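Major pollen allergen Jun a 1 (Juniperus ashei, PDB 1PXZ) cleaves pectate by beta-elimination with low activity as a calcium-dependent lyase of polysaccharide lyase family 1, and is the major allergen of mountain cedar pollen. Local coordinates at residues Cys24-Thr32 with Ile320-Lys328; Met110-Leu121 with Met155-Asn166. One frame throughout, in Å; residues are numbered along the deposited sequence.

How the contacts relate
Contact 2 (110-121 with 155-166) pairs two neighbouring coils of the parallel beta-helix, whereas contact 1 (24-32 with 320-328) joins loops from near the two chain ends on the outside of that helix. Their centres lie about 15 Å apart, yet they touch: Thr32 CG2 stands 3.5 Å from Ile117 CG1, and Ser31 O is 3.2 Å from His115 CE1. The end of segment 24-32 thus packs on the outward-facing residues of contact 2. The calcium site inferred by similarity is nearer the 155-156 end of contact 2: the side chain of Met155 is about 7 Å from that of Asp177, with Asp149 farther off, its side chain about 12 Å from that of Arg156.

Contact 1 (Cys24-Thr32 with Ile320-Lys328); sequences CAVGFGSST and IYNSNEAFK
Phe28 and Tyr321 both carry CG beside the backbone N and anti to the carbonyl carbon (chi1 -70° and -69°); these torsions set each ring beside its own backbone N, and with the loops in this register the rings meet as a T-shaped pair. The rim of Tyr321 supplies the edge: its CE1 sits 3.5 Å above the plane of the Phe28 ring, over the centre, and the planes are inclined at 58°. Ile320 adds an apolar contact with the same phenyl group, CD1 lying 3.8 Å from Phe28 CZ. Beside this cluster the backbones are joined directly, for Gly27 N donates to Glu325 O across 2.8 Å. Together these contacts tie a loop near the N-terminus to one near the C-terminus on the outside of the parallel beta-helix, where Phe28 rests on Leu237 and the Tyr321 hydroxyl bonds to Thr216 and His239. On the far side of Gly27 from the phenyl ring, Val26 puts CG2 over one face of Phe327, 3.8 Å from the ring centroid, in a CH-pi contact. The Glu325 carboxylate has divided duties. Glu325 OE1 takes the backbone N-H of Asn322 at 2.9 Å on its anti side, which ties the side chain back to its own loop, while Glu325 OE2 receives a water bond of 2.6 Å. That water also donates to Phe28 O, 2.8 Å away, a water-mediated link between the loops.

Contact 2 (Met110-Leu121 with Met155-Asn166); sequences MRKVSHVILHSL and MRNVTNAWIDHN
His115 lies with one ring face over Asn160, whose CB is 3.9 Å from the ring centroid and close to the ring normal, a CH-pi contact. The imidazole also stacks on His89, and its ND1 accepts from Met33 N. Past this corner, on the outward face of the following strands, Ile117 brings CD1 within 3.9 Å of Trp162 CE3 at the edge of the indole. Next come His119 and Asp164, each with CG anti to its backbone N, which sends both groups the same way from adjoining strands. Ring and carboxylate are only 12° from coplanar, and ND1 of His119 meets OD2 of Asp164 at 2.9 Å on the anti side; OD1 of Asp164 is held by Ser188 and Asn189, so the carboxylate is fixed at both oxygens. Asn166 clasps the neighbouring turn with its amide: ND2 donates to Leu118 O (3.1 Å) from above the carbonyl plane, and OD1 accepts Leu121 N (2.9 Å) on a lone pair. At the other end, Arg111 CG lies over a face of the Arg156 guanidinium, 3.2 Å above it, while Lys112 NZ reaches Asn157 OD1 at 2.7 Å. Strands 114-119 and 161-164 run parallel, their axes 4.8 Å apart and 4° from alignment. Such in-register stacking of like positions, with Leu118 and Ile163 on the inward face, is characteristic of successive coils in the pectate lyase parallel beta-helix.

Contact 1 (Cys24-Thr32 with Ile320-Lys328)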
loop_
_atom_site.group_PDB
_atom_site.type_symbol
_atom_site.label_atom_id
_atom_site.label_comp_id
_atom_site.label_asym_id
_atom_site.label_seq_id
_atom_site.Cartn_x
_atom_site.Cartn_y
_atom_site.Cartn_z
ATOM N N CYS A 24 5.926 -14.865 -4.005
ATOM C CA CYS A 24 4.681 -14.773 -4.769
ATOM C C CYS A 24 4.277 -13.363 -5.145
ATOM O O CYS A 24 3.163 -13.175 -5.669
ATOM C CB CYS A 24 3.574 -15.429 -3.922
ATOM S SG CYS A 24 3.898 -17.204 -3.644
ATOM N N ALA A 25 5.135 -12.386 -4.910
ATOM C CA ALA A 25 4.779 -11.016 -5.288
ATOM C C ALA A 25 4.777 -10.859 -6.814
ATOM O O ALA A 25 5.594 -11.497 -7.485
ATOM C CB ALA A 25 5.745 -10.025 -4.651
ATOM N N VAL A 26 3.883 -10.029 -7.322
ATOM C CA VAL A 26 3.757 -9.695 -8.738
ATOM C C VAL A 26 3.821 -8.172 -8.882
ATOM O O VAL A 26 3.736 -7.437 -7.891
ATOM C CB VAL A 26 2.490 -10.229 -9.433
ATOM C CG1 VAL A 26 2.417 -11.754 -9.281
ATOM C CG2 VAL A 26 1.210 -9.605 -8.908
ATOM N N GLY A 27 3.997 -7.687 -10.121
ATOM C CA GLY A 27 4.008 -6.238 -10.281
ATOM C C GLY A 27 5.373 -5.659 -9.974
ATOM O O GLY A 27 6.341 -6.410 -9.863
ATOM N N PHE A 28 5.413 -4.350 -9.831
ATOM C CA PHE A 28 6.688 -3.694 -9.672
ATOM C C PHE A 28 7.379 -4.035 -8.357
ATOM O O PHE A 28 8.598 -3.871 -8.272
ATOM C CB PHE A 28 6.501 -2.179 -9.793
ATOM C CG PHE A 28 6.151 -1.721 -11.210
ATOM C CD1 PHE A 28 6.999 -2.006 -12.256
ATOM C CD2 PHE A 28 4.977 -1.029 -11.436
ATOM C CE1 PHE A 28 6.698 -1.610 -13.554
ATOM C CE2 PHE A 28 4.671 -0.628 -12.734
ATOM C CZ PHE A 28 5.522 -0.915 -13.769
ATOM N N GLY A 29 6.640 -4.494 -7.337
ATOM C CA GLY A 29 7.381 -4.864 -6.126
ATOM C C GLY A 29 7.706 -6.340 -6.111
ATOM O O GLY A 29 7.930 -6.920 -5.035
ATOM N N SER A 30 7.759 -7.007 -7.270
ATOM C CA SER A 30 7.941 -8.452 -7.256
ATOM C C SER A 30 9.292 -8.913 -6.711
ATOM O O SER A 30 9.383 -10.090 -6.326
ATOM C CB SER A 30 7.799 -9.061 -8.675
ATOM O OG SER A 30 8.965 -8.682 -9.400
ATOM N N SER A 31 10.308 -8.073 -6.663
ATOM C CA SER A 31 11.636 -8.424 -6.170
ATOM C C SER A 31 11.731 -8.320 -4.652
ATOM O O SER A 31 12.775 -8.658 -4.085
ATOM C CB SER A 31 12.729 -7.501 -6.752
ATOM O OG SER A 31 12.866 -7.796 -8.137
ATOM N N THR A 32 10.657 -7.842 -4.030
ATOM C CA THR A 32 10.677 -7.686 -2.570
ATOM C C THR A 32 10.960 -9.003 -1.869
ATOM O O THR A 32 10.251 -9.985 -2.077
ATOM C CB THR A 32 9.323 -7.121 -2.089
ATOM O OG1 THR A 32 9.076 -5.877 -2.762
ATOM C CG2 THR A 32 9.392 -6.794 -0.616
ATOM N N ILE A 320 4.562 -2.987 -19.602
ATOM C CA ILE A 320 5.347 -2.289 -18.587
ATOM C C ILE A 320 6.182 -3.207 -17.707
ATOM O O ILE A 320 7.065 -2.670 -17.032
ATOM C CB ILE A 320 4.385 -1.449 -17.703
ATOM C CG1 ILE A 320 3.287 -2.237 -16.997
ATOM C CG2 ILE A 320 3.753 -0.336 -18.550
ATOM C CD1 ILE A 320 2.485 -1.461 -15.961
ATOM N N TYR A 321 5.900 -4.503 -17.692
ATOM C CA TYR A 321 6.493 -5.488 -16.803
ATOM C C TYR A 321 7.494 -6.415 -17.494
ATOM O O TYR A 321 7.238 -6.802 -18.633
ATOM C CB TYR A 321 5.409 -6.406 -16.237
ATOM C CG TYR A 321 4.449 -5.744 -15.272
ATOM C CD1 TYR A 321 4.925 -4.890 -14.280
ATOM C CD2 TYR A 321 3.083 -5.974 -15.359
ATOM C CE1 TYR A 321 4.052 -4.272 -13.388
ATOM C CE2 TYR A 321 2.208 -5.362 -14.471
ATOM C CZ TYR A 321 2.698 -4.518 -13.492
ATOM O OH TYR A 321 1.833 -3.896 -12.594
ATOM N N ASN A 322 8.560 -6.817 -16.829
ATOM C CA ASN A 322 9.438 -7.883 -17.311
ATOM C C ASN A 322 8.901 -9.232 -16.870
ATOM O O ASN A 322 7.855 -9.363 -16.236
ATOM C CB ASN A 322 10.874 -7.661 -16.833
ATOM C CG ASN A 322 11.088 -7.820 -15.348
ATOM O OD1 ASN A 322 10.522 -8.679 -14.683
ATOM N ND2 ASN A 322 11.932 -6.985 -14.746
ATOM N N SER A 323 9.627 -10.315 -17.158
ATOM C CA SER A 323 9.108 -11.641 -16.891
ATOM C C SER A 323 8.986 -11.916 -15.390
ATOM O O SER A 323 8.210 -12.784 -14.991
ATOM C CB SER A 323 10.018 -12.730 -17.500
ATOM O OG SER A 323 10.007 -12.718 -18.911
ATOM N N ASN A 324 9.772 -11.190 -14.598
ATOM C CA ASN A 324 9.686 -11.445 -13.149
ATOM C C ASN A 324 8.506 -10.712 -12.516
ATOM O O ASN A 324 8.169 -10.998 -11.361
ATOM C CB ASN A 324 10.983 -11.037 -12.458
ATOM C CG ASN A 324 12.185 -11.903 -12.847
ATOM O OD1 ASN A 324 13.208 -11.314 -13.161
ATOM N ND2 ASN A 324 12.020 -13.210 -12.790
ATOM N N GLU A 325 7.873 -9.796 -13.237
ATOM C CA GLU A 325 6.838 -8.906 -12.725
ATOM C C GLU A 325 5.446 -9.184 -13.285
ATOM O O GLU A 325 4.456 -8.904 -12.602
ATOM C CB GLU A 325 7.169 -7.438 -13.039
ATOM C CG GLU A 325 8.423 -6.873 -12.402
ATOM C CD GLU A 325 8.985 -5.657 -13.093
ATOM O OE1 GLU A 325 8.734 -5.381 -14.297
ATOM O OE2 GLU A 325 9.737 -4.915 -12.414
ATOM N N ALA A 326 5.365 -9.681 -14.516
ATOM C CA ALA A 326 4.124 -9.759 -15.267
ATOM C C ALA A 326 3.118 -10.667 -14.590
ATOM O O ALA A 326 3.498 -11.668 -13.981
ATOM C CB ALA A 326 4.394 -10.290 -16.687
ATOM N N PHE A 327 1.827 -10.342 -14.712
ATOM C CA PHE A 327 0.809 -11.248 -14.225
ATOM C C PHE A 327 -0.495 -11.031 -14.989
ATOM O O PHE A 327 -0.696 -9.974 -15.589
ATOM C CB PHE A 327 0.565 -11.000 -12.738
ATOM C CG PHE A 327 0.054 -9.599 -12.436
ATOM C CD1 PHE A 327 0.926 -8.528 -12.397
ATOM C CD2 PHE A 327 -1.290 -9.390 -12.196
ATOM C CE1 PHE A 327 0.474 -7.249 -12.103
ATOM C CE2 PHE A 327 -1.759 -8.118 -11.887
ATOM C CZ PHE A 327 -0.869 -7.058 -11.830
ATOM N N LYS A 328 -1.367 -12.016 -14.945
ATOM C CA LYS A 328 -2.605 -11.904 -15.717
ATOM C C LYS A 328 -3.621 -10.976 -15.076
ATOM O O LYS A 328 -3.900 -11.081 -13.886
ATOM C CB LYS A 328 -3.244 -13.296 -15.849
ATOM C CG LYS A 328 -4.392 -13.315 -16.854
ATOM C CD LYS A 328 -4.877 -14.737 -17.095
ATOM C CE LYS A 328 -3.879 -15.560 -17.894
ATOM N NZ LYS A 328 -3.518 -16.837 -17.215
HETATM O O HOH W 1 10.620 -3.904 -10.185
HETATM O O HOH W 2 10.729 -7.052 -10.007
#

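Contact 2 (Met110-Leu121 with Met155-Asn166)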
loop_
_atom_site.group_PDB
_atom_site.type_symbol
_atom_site.label_atom_id
_atom_site.label_comp_id
_atom_site.label_asym_id
_atom_site.label_seq_id
_atom_site.Cartn_x
_atom_site.Cartn_y
_atom_site.Cartn_z
ATOM N N MET A 110 8.816 3.916 6.729
ATOM C CA MET A 110 10.006 3.351 6.093
ATOM C C MET A 110 10.748 4.479 5.383
ATOM O O MET A 110 10.127 5.228 4.608
ATOM C CB MET A 110 9.623 2.244 5.113
ATOM C CG MET A 110 9.163 0.952 5.800
ATOM S SD MET A 110 7.993 0.092 4.734
ATOM C CE MET A 110 6.528 1.113 5.020
ATOM N N ARG A 111 12.044 4.615 5.659
ATOM C CA ARG A 111 12.760 5.732 5.025
ATOM C C ARG A 111 14.139 5.267 4.572
ATOM O O ARG A 111 14.942 4.767 5.357
ATOM C CB ARG A 111 12.870 6.927 5.964
ATOM C CG ARG A 111 13.621 8.103 5.360
ATOM C CD ARG A 111 14.481 8.776 6.423
ATOM N NE ARG A 111 13.683 9.274 7.532
ATOM C CZ ARG A 111 14.109 9.482 8.771
ATOM N NH1 ARG A 111 15.373 9.233 9.088
ATOM N NH2 ARG A 111 13.270 9.943 9.691
ATOM N N LYS A 112 14.423 5.401 3.282
ATOM C CA LYS A 112 15.726 4.965 2.781
ATOM C C LYS A 112 16.065 3.521 3.123
ATOM O O LYS A 112 17.162 3.227 3.611
ATOM C CB LYS A 112 16.826 5.891 3.318
ATOM C CG LYS A 112 16.689 7.330 2.845
ATOM C CD LYS A 112 17.904 8.141 3.278
ATOM C CE LYS A 112 18.080 9.378 2.411
ATOM N NZ LYS A 112 16.946 9.556 1.460
ATOM N N VAL A 113 15.128 2.624 2.864
ATOM C CA VAL A 113 15.315 1.193 3.081
ATOM C C VAL A 113 14.736 0.437 1.889
ATOM O O VAL A 113 13.969 1.027 1.118
ATOM C CB VAL A 113 14.644 0.714 4.382
ATOM C CG1 VAL A 113 15.303 1.338 5.607
ATOM C CG2 VAL A 113 13.154 1.027 4.371
ATOM N N SER A 114 15.070 -0.830 1.744
ATOM C CA SER A 114 14.514 -1.723 0.740
ATOM C C SER A 114 14.109 -3.075 1.305
ATOM O O SER A 114 14.591 -3.419 2.391
ATOM C CB SER A 114 15.563 -2.046 -0.348
ATOM O OG SER A 114 16.036 -0.809 -0.845
ATOM N N HIS A 115 13.288 -3.772 0.527
ATOM C CA HIS A 115 12.916 -5.145 0.862
ATOM C C HIS A 115 12.161 -5.243 2.188
ATOM O O HIS A 115 12.618 -5.870 3.148
ATOM C CB HIS A 115 14.147 -6.082 0.869
ATOM C CG HIS A 115 14.741 -6.167 -0.513
ATOM N ND1 HIS A 115 14.182 -6.921 -1.520
ATOM C CD2 HIS A 115 15.824 -5.561 -1.053
ATOM C CE1 HIS A 115 14.903 -6.792 -2.625
ATOM N NE2 HIS A 115 15.907 -5.971 -2.365
ATOM N N VAL A 116 10.978 -4.626 2.179
ATOM C CA VAL A 116 10.046 -4.668 3.306
ATOM C C VAL A 116 8.690 -5.204 2.832
ATOM O O VAL A 116 8.128 -4.650 1.875
ATOM C CB VAL A 116 9.836 -3.297 3.957
ATOM C CG1 VAL A 116 8.738 -3.385 5.025
ATOM C CG2 VAL A 116 11.122 -2.745 4.553
ATOM N N ILE A 117 8.207 -6.250 3.501
ATOM C CA ILE A 117 6.890 -6.824 3.306
ATOM C C ILE A 117 6.022 -6.541 4.538
ATOM O O ILE A 117 6.400 -6.881 5.657
ATOM C CB ILE A 117 6.927 -8.341 3.059
ATOM C CG1 ILE A 117 7.707 -8.723 1.781
ATOM C CG2 ILE A 117 5.535 -8.939 3.024
ATOM C CD1 ILE A 117 7.921 -10.226 1.675
ATOM N N LEU A 118 4.863 -5.922 4.315
ATOM C CA LEU A 118 3.925 -5.706 5.422
ATOM C C LEU A 118 2.679 -6.504 5.069
ATOM O O LEU A 118 2.068 -6.190 4.056
ATOM C CB LEU A 118 3.586 -4.248 5.629
ATOM C CG LEU A 118 4.764 -3.308 5.905
ATOM C CD1 LEU A 118 4.302 -1.865 5.883
ATOM C CD2 LEU A 118 5.424 -3.652 7.246
ATOM N N HIS A 119 2.340 -7.498 5.876
ATOM C CA HIS A 119 1.288 -8.403 5.470
ATOM C C HIS A 119 0.371 -8.808 6.626
ATOM O O HIS A 119 0.860 -9.150 7.702
ATOM C CB HIS A 119 1.964 -9.636 4.893
ATOM C CG HIS A 119 1.115 -10.824 4.610
ATOM N ND1 HIS A 119 0.436 -10.980 3.415
ATOM C CD2 HIS A 119 0.859 -11.937 5.341
ATOM C CE1 HIS A 119 -0.225 -12.142 3.442
ATOM N NE2 HIS A 119 0.014 -12.735 4.603
ATOM N N SER A 120 -0.909 -8.779 6.343
ATOM C CA SER A 120 -1.995 -9.255 7.200
ATOM C C SER A 120 -2.051 -8.569 8.559
ATOM O O SER A 120 -2.284 -9.195 9.607
ATOM C CB SER A 120 -1.890 -10.780 7.319
ATOM O OG SER A 120 -3.104 -11.328 7.799
ATOM N N LEU A 121 -1.892 -7.254 8.509
ATOM C CA LEU A 121 -2.045 -6.389 9.667
ATOM C C LEU A 121 -3.339 -5.582 9.604
ATOM O O LEU A 121 -3.818 -5.163 8.546
ATOM C CB LEU A 121 -0.896 -5.382 9.774
ATOM C CG LEU A 121 0.518 -5.955 9.721
ATOM C CD1 LEU A 121 1.559 -4.849 9.639
ATOM C CD2 LEU A 121 0.714 -6.873 10.934
ATOM N N MET A 155 6.115 5.740 3.186
ATOM C CA MET A 155 7.373 5.313 2.567
ATOM C C MET A 155 8.074 6.522 1.950
ATOM O O MET A 155 7.459 7.229 1.145
ATOM C CB MET A 155 7.155 4.234 1.503
ATOM C CG MET A 155 6.736 2.881 2.088
ATOM S SD MET A 155 6.130 1.773 0.773
ATOM C CE MET A 155 4.448 2.417 0.730
ATOM N N ARG A 156 9.326 6.749 2.351
ATOM C CA ARG A 156 10.130 7.847 1.824
ATOM C C ARG A 156 11.429 7.263 1.282
ATOM O O ARG A 156 12.179 6.647 2.047
ATOM C CB ARG A 156 10.416 8.881 2.902
ATOM C CG ARG A 156 11.171 10.109 2.451
ATOM C CD ARG A 156 11.389 11.062 3.613
ATOM N NE ARG A 156 12.746 11.436 3.922
ATOM C CZ ARG A 156 13.940 11.003 3.589
ATOM N NH1 ARG A 156 14.144 9.977 2.771
ATOM N NH2 ARG A 156 15.018 11.612 4.090
ATOM N N ASN A 157 11.676 7.423 -0.013
ATOM C CA ASN A 157 12.909 6.861 -0.558
ATOM C C ASN A 157 13.026 5.367 -0.290
ATOM O O ASN A 157 14.077 4.907 0.147
ATOM C CB ASN A 157 14.110 7.573 0.078
ATOM C CG ASN A 157 15.182 7.827 -0.972
ATOM O OD1 ASN A 157 15.850 8.849 -0.920
ATOM N ND2 ASN A 157 15.304 6.892 -1.908
ATOM N N VAL A 158 11.953 4.628 -0.560
ATOM C CA VAL A 158 11.915 3.179 -0.395
ATOM C C VAL A 158 11.911 2.427 -1.712
ATOM O O VAL A 158 11.226 2.827 -2.665
ATOM C CB VAL A 158 10.635 2.787 0.395
ATOM C CG1 VAL A 158 10.485 1.280 0.426
ATOM C CG2 VAL A 158 10.709 3.392 1.787
ATOM N N THR A 159 12.649 1.318 -1.832
ATOM C CA THR A 159 12.504 0.534 -3.069
ATOM C C THR A 159 12.247 -0.920 -2.719
ATOM O O THR A 159 12.696 -1.452 -1.691
ATOM C CB THR A 159 13.721 0.636 -4.010
ATOM O OG1 THR A 159 14.835 -0.006 -3.371
ATOM C CG2 THR A 159 14.141 2.074 -4.259
ATOM N N ASN A 160 11.484 -1.590 -3.571
ATOM C CA ASN A 160 11.236 -3.014 -3.379
ATOM C C ASN A 160 10.436 -3.194 -2.097
ATOM O O ASN A 160 10.960 -3.673 -1.100
ATOM C CB ASN A 160 12.547 -3.808 -3.307
ATOM C CG ASN A 160 13.228 -3.825 -4.665
ATOM O OD1 ASN A 160 12.545 -3.980 -5.677
ATOM N ND2 ASN A 160 14.538 -3.663 -4.683
ATOM N N ALA A 161 9.168 -2.802 -2.133
ATOM C CA ALA A 161 8.340 -3.005 -0.944
ATOM C C ALA A 161 6.989 -3.569 -1.358
ATOM O O ALA A 161 6.546 -3.324 -2.488
ATOM C CB ALA A 161 8.176 -1.703 -0.170
ATOM N N TRP A 162 6.363 -4.323 -0.465
ATOM C CA TRP A 162 5.125 -5.024 -0.803
ATOM C C TRP A 162 4.165 -4.855 0.377
ATOM O O TRP A 162 4.501 -5.309 1.468
ATOM C CB TRP A 162 5.430 -6.482 -1.084
ATOM C CG TRP A 162 4.308 -7.344 -1.561
ATOM C CD1 TRP A 162 3.128 -6.945 -2.150
ATOM C CD2 TRP A 162 4.268 -8.769 -1.493
ATOM N NE1 TRP A 162 2.367 -8.066 -2.440
ATOM C CE2 TRP A 162 3.047 -9.192 -2.044
ATOM C CE3 TRP A 162 5.177 -9.724 -0.996
ATOM C CZ2 TRP A 162 2.700 -10.541 -2.122
ATOM C CZ3 TRP A 162 4.819 -11.065 -1.081
ATOM C CH2 TRP A 162 3.603 -11.465 -1.633
ATOM N N ILE A 163 3.048 -4.207 0.105
ATOM C CA ILE A 163 2.011 -4.025 1.140
ATOM C C ILE A 163 0.832 -4.913 0.771
ATOM O O ILE A 163 0.158 -4.599 -0.217
ATOM C CB ILE A 163 1.667 -2.540 1.217
ATOM C CG1 ILE A 163 2.912 -1.690 1.575
ATOM C CG2 ILE A 163 0.516 -2.241 2.172
ATOM C CD1 ILE A 163 2.588 -0.232 1.290
ATOM N N ASP A 164 0.594 -5.992 1.520
ATOM C CA ASP A 164 -0.295 -7.053 1.064
ATOM C C ASP A 164 -1.242 -7.567 2.137
ATOM O O ASP A 164 -0.792 -7.862 3.253
ATOM C CB ASP A 164 0.579 -8.227 0.582
ATOM C CG ASP A 164 -0.185 -9.371 -0.031
ATOM O OD1 ASP A 164 -0.811 -9.233 -1.111
ATOM O OD2 ASP A 164 -0.159 -10.448 0.594
ATOM N N HIS A 165 -2.520 -7.701 1.775
ATOM C CA HIS A 165 -3.517 -8.265 2.676
ATOM C C HIS A 165 -3.595 -7.533 4.010
ATOM O O HIS A 165 -3.821 -8.192 5.036
ATOM C CB HIS A 165 -3.200 -9.753 2.910
ATOM C CG HIS A 165 -3.817 -10.677 1.884
ATOM N ND1 HIS A 165 -5.170 -10.862 1.763
ATOM C CD2 HIS A 165 -3.265 -11.461 0.931
ATOM C CE1 HIS A 165 -5.434 -11.725 0.787
ATOM N NE2 HIS A 165 -4.280 -12.113 0.252
ATOM N N ASN A 166 -3.455 -6.217 4.040
ATOM C CA ASN A 166 -3.749 -5.486 5.277
ATOM C C ASN A 166 -5.155 -4.934 5.276
ATOM O O ASN A 166 -5.718 -4.699 4.213
ATOM C CB ASN A 166 -2.766 -4.326 5.439
ATOM C CG ASN A 166 -1.358 -4.919 5.405
ATOM O OD1 ASN A 166 -0.992 -5.608 6.359
ATOM N ND2 ASN A 166 -0.628 -4.684 4.338
HETATM O O HOH W 3 15.765 3.103 -1.044
#